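Local atomic coordinates of putative PadR-family transcriptional regulatory protein (Bacteroides fragilis, PDB entry 5H20), a protein that probably binds DNA through a winged helix-turn-helix domain and regulates transcription as a dimeric member of the PadR family. Residues M10-L15 with L53-N58. Sequence-based numbering, arbitrary orientation.
With PO4 (phosphate ion), chain B.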
ATOM      1  N   MET A  10       0.852   4.674  -4.313  1.00 52.22           N
ATOM      2  CA  MET A  10       0.676   4.257  -2.913  1.00 51.57           C
ATOM      3  C   MET A  10      -0.734   4.556  -2.376  1.00 51.39           C
ATOM      4  O   MET A  10      -1.277   3.778  -1.595  1.00 51.69           O
ATOM      5  CB  MET A  10       1.755   4.874  -1.998  1.00 53.45           C
ATOM      6  CG  MET A  10       3.135   4.238  -2.134  1.00 55.17           C
ATOM      7  SD  MET A  10       4.343   4.666  -0.852  1.00 62.32           S
ATOM      8  CE  MET A  10       3.734   3.716   0.538  1.00 67.42           C
ATOM      9  N   ARG A  11      -1.307   5.683  -2.799  1.00 51.38           N
ATOM     10  CA  ARG A  11      -2.674   6.064  -2.431  1.00 52.88           C
ATOM     11  C   ARG A  11      -3.727   5.222  -3.146  1.00 51.86           C
ATOM     12  O   ARG A  11      -4.745   4.870  -2.541  1.00 54.15           O
ATOM     13  CB  ARG A  11      -2.915   7.561  -2.683  1.00 56.09           C
ATOM     14  CG  ARG A  11      -2.248   8.469  -1.671  1.00 58.72           C
ATOM     15  CD  ARG A  11      -2.236   9.920  -2.130  1.00 63.99           C
ATOM     16  NE  ARG A  11      -1.632  10.770  -1.112  1.00 68.26           N
ATOM     17  CZ  ARG A  11      -1.144  11.997  -1.313  1.00 74.16           C
ATOM     18  NH1 ARG A  11      -1.163  12.564  -2.515  1.00 77.17           N
ATOM     19  NH2 ARG A  11      -0.622  12.670  -0.299  1.00 78.69           N
ATOM     20  N   LYS A  12      -3.488   4.920  -4.429  1.00 50.57           N
ATOM     21  CA  LYS A  12      -4.307   3.945  -5.186  1.00 51.20           C
ATOM     22  C   LYS A  12      -4.283   2.592  -4.487  1.00 48.29           C
ATOM     23  O   LYS A  12      -5.321   1.939  -4.383  1.00 50.33           O
ATOM     24  CB  LYS A  12      -3.814   3.766  -6.634  1.00 53.24           C
ATOM     25  CG  LYS A  12      -4.065   4.952  -7.547  1.00 59.56           C
ATOM     26  CD  LYS A  12      -3.700   4.653  -8.996  1.00 65.29           C
ATOM     27  CE  LYS A  12      -3.605   5.948  -9.801  1.00 73.25           C
ATOM     28  NZ  LYS A  12      -3.472   5.709 -11.267  1.00 82.27           N
ATOM     29  N   GLY A  13      -3.094   2.202  -4.017  1.00 45.54           N
ATOM     30  CA  GLY A  13      -2.861   0.947  -3.294  1.00 46.36           C
ATOM     31  C   GLY A  13      -3.694   0.848  -2.034  1.00 47.60           C
ATOM     32  O   GLY A  13      -4.369  -0.163  -1.806  1.00 49.96           O
ATOM     33  N   MET A  14      -3.665   1.911  -1.233  1.00 47.22           N
ATOM     34  CA  MET A  14      -4.478   1.973  -0.011  1.00 50.97           C
ATOM     35  C   MET A  14      -5.977   1.780  -0.308  1.00 50.59           C
ATOM     36  O   MET A  14      -6.627   0.934   0.314  1.00 53.42           O
ATOM     37  CB  MET A  14      -4.215   3.251   0.784  1.00 53.45           C
ATOM     38  CG  MET A  14      -2.793   3.402   1.324  1.00 55.83           C
ATOM     39  SD  MET A  14      -2.326   2.175   2.569  1.00 65.09           S
ATOM     40  CE  MET A  14      -3.313   2.721   3.964  1.00 72.54           C
ATOM     41  N   LEU A  15      -6.487   2.542  -1.276  1.00 59.05           N
ATOM     42  CA  LEU A  15      -7.879   2.448  -1.732  1.00 56.80           C
ATOM     43  C   LEU A  15      -8.202   1.061  -2.318  1.00 54.29           C
ATOM     44  O   LEU A  15      -9.248   0.494  -2.005  1.00 53.85           O
ATOM     45  CB  LEU A  15      -8.205   3.581  -2.719  1.00 56.71           C
ATOM     46  CG  LEU A  15      -8.347   5.012  -2.153  1.00 59.82           C
ATOM     47  CD1 LEU A  15      -7.951   6.078  -3.159  1.00 60.43           C
ATOM     48  CD2 LEU A  15      -9.762   5.270  -1.661  1.00 61.31           C
ATOM     49  N   LEU A  53     -11.811  -0.199  -9.385  1.00 50.84           N
ATOM     50  CA  LEU A  53     -12.627  -1.385  -9.587  1.00 50.74           C
ATOM     51  C   LEU A  53     -12.267  -2.062 -10.913  1.00 52.40           C
ATOM     52  O   LEU A  53     -12.029  -3.277 -10.948  1.00 52.04           O
ATOM     53  CB  LEU A  53     -14.119  -1.029  -9.559  1.00 51.47           C
ATOM     54  CG  LEU A  53     -14.707  -0.410  -8.295  1.00 50.77           C
ATOM     55  CD1 LEU A  53     -16.159  -0.038  -8.572  1.00 53.12           C
ATOM     56  CD2 LEU A  53     -14.583  -1.362  -7.112  1.00 49.17           C
ATOM     57  N   THR A  54     -12.211  -1.251 -11.975  1.00 54.67           N
ATOM     58  CA  THR A  54     -11.826  -1.686 -13.316  1.00 57.35           C
ATOM     59  C   THR A  54     -10.406  -2.287 -13.316  1.00 57.36           C
ATOM     60  O   THR A  54     -10.208  -3.367 -13.890  1.00 58.47           O
ATOM     61  CB  THR A  54     -12.017  -0.545 -14.360  1.00 60.73           C
ATOM     62  OG1 THR A  54     -13.409  -0.212 -14.444  1.00 61.90           O
ATOM     63  CG2 THR A  54     -11.542  -0.950 -15.762  1.00 64.33           C
ATOM     64  N   ARG A  55      -9.465  -1.620 -12.635  1.00 56.83           N
ATOM     65  CA  ARG A  55      -8.076  -2.081 -12.526  0.50 57.98           C
ATOM     66  C   ARG A  55      -7.966  -3.429 -11.797  1.00 56.56           C
ATOM     67  O   ARG A  55      -7.229  -4.315 -12.226  1.00 58.16           O
ATOM     68  CB  ARG A  55      -7.215  -1.021 -11.830  0.50 58.65           C
ATOM     69  CG  ARG A  55      -5.757  -1.026 -12.248  0.50 62.33           C
ATOM     70  CD  ARG A  55      -5.018   0.167 -11.666  0.50 63.98           C
ATOM     71  NE  ARG A  55      -5.702   1.428 -11.949  0.50 64.02           N
ATOM     72  CZ  ARG A  55      -5.091   2.605 -12.009  0.50 66.75           C
ATOM     73  NH1 ARG A  55      -3.783   2.676 -11.817  0.50 70.08           N
ATOM     74  NH2 ARG A  55      -5.783   3.706 -12.270  0.50 67.15           N
ATOM     75  N   LEU A  56      -8.711  -3.566 -10.696  1.00 54.09           N
ATOM     76  CA  LEU A  56      -8.753  -4.805  -9.903  1.00 53.43           C
ATOM     77  C   LEU A  56      -9.444  -5.957 -10.654  1.00 54.43           C
ATOM     78  O   LEU A  56      -8.983  -7.107 -10.568  1.00 55.50           O
ATOM     79  CB  LEU A  56      -9.400  -4.577  -8.527  1.00 51.25           C
ATOM     80  CG  LEU A  56      -8.706  -3.698  -7.461  1.00 51.18           C
ATOM     81  CD1 LEU A  56      -9.727  -3.060  -6.532  1.00 49.49           C
ATOM     82  CD2 LEU A  56      -7.660  -4.459  -6.652  1.00 52.74           C
ATOM     83  N   LYS A  57     -10.527  -5.651 -11.384  1.00 54.74           N
ATOM     84  CA  LYS A  57     -11.180  -6.642 -12.265  1.00 56.97           C
ATOM     85  C   LYS A  57     -10.236  -7.124 -13.367  1.00 59.89           C
ATOM     86  O   LYS A  57     -10.190  -8.323 -13.659  1.00 61.51           O
ATOM     87  CB  LYS A  57     -12.491  -6.106 -12.883  1.00 57.88           C
ATOM     88  CG  LYS A  57     -12.933  -6.863 -14.138  1.00 61.32           C
ATOM     89  CD  LYS A  57     -13.818  -6.055 -15.074  1.00 64.06           C
ATOM     90  CE  LYS A  57     -13.128  -4.857 -15.719  1.00 65.34           C
ATOM     91  NZ  LYS A  57     -12.832  -5.112 -17.164  1.00 69.46           N
ATOM     92  N   ASN A  58      -9.505  -6.183 -13.971  1.00 61.33           N
ATOM     93  CA  ASN A  58      -8.567  -6.480 -15.059  1.00 65.32           C
ATOM     94  C   ASN A  58      -7.422  -7.398 -14.645  1.00 66.87           C
ATOM     95  O   ASN A  58      -6.941  -8.191 -15.448  1.00 70.28           O
ATOM     96  CB  ASN A  58      -8.033  -5.191 -15.702  1.00 66.82           C
ATOM     97  CG  ASN A  58      -9.022  -4.562 -16.675  1.00 68.27           C
ATOM     98  OD1 ASN A  58     -10.037  -5.164 -17.037  1.00 68.67           O
ATOM     99  ND2 ASN A  58      -8.728  -3.343 -17.109  1.00 69.93           N
TER
HETATM  100  P   PO4 B 201       0.613  16.064  -2.543  0.50 53.31           P
HETATM  101  O1  PO4 B 201      -0.067  14.962  -3.322  0.50 51.35           O
HETATM  102  O2  PO4 B 201       0.547  15.773  -1.062  0.50 50.38           O
HETATM  103  O3  PO4 B 201      -0.077  17.378  -2.828  0.50 52.27           O
HETATM  104  O4  PO4 B 201       2.060  16.142  -2.970  0.50 53.67           O
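Lys12 and Arg55 bring two like charges together where residues 10-15 and 53-58 otherwise barely meet, an example of a surface contact in which proximity is not bonding. Lys12 NZ sits off the guanidinium edge, near its plane, 3.1 Å from Arg55 NH1 and 3.2 Å from Arg55 NH2, but all three nitrogens are donors. The short spacing is doubtful, because Arg55 has a second modelled conformer that, like solvent, would probably ease the repulsion. Lys12 CD passes near Arg55 NH1, the side chains crossing at about a right angle. Lys12 runs extended beyond CG, whereas the bend of Arg55 at chi3 (-52°) presents its NH1/NH2 edge to the ammonium.

In the winged helix-turn-helix fold expected of PadR regulators, the contact lies where helix 5-23 passes the end of helix 46-58, which leads into the two-stranded wing. Nearby, Leu53 and Leu56 pack on Ile19, while Arg55 also touches Glu16 of its own chain and Val6 of the second subunit.

Attractive polar contacts lie on another side of helix 5-23. At its guanidinium edge, Arg11 NH1 donates a hydrogen bond to O1 of a phosphate, probably from the crystallisation liquor, at 2.8 Å, nearly straight at 164°, and Arg11 NH2 reaches phosphate O2 weakly at 3.4 Å. Lys7 NZ also bonds this phosphate, and Arg11 NE forms a salt bridge with Glu90 of the second subunit.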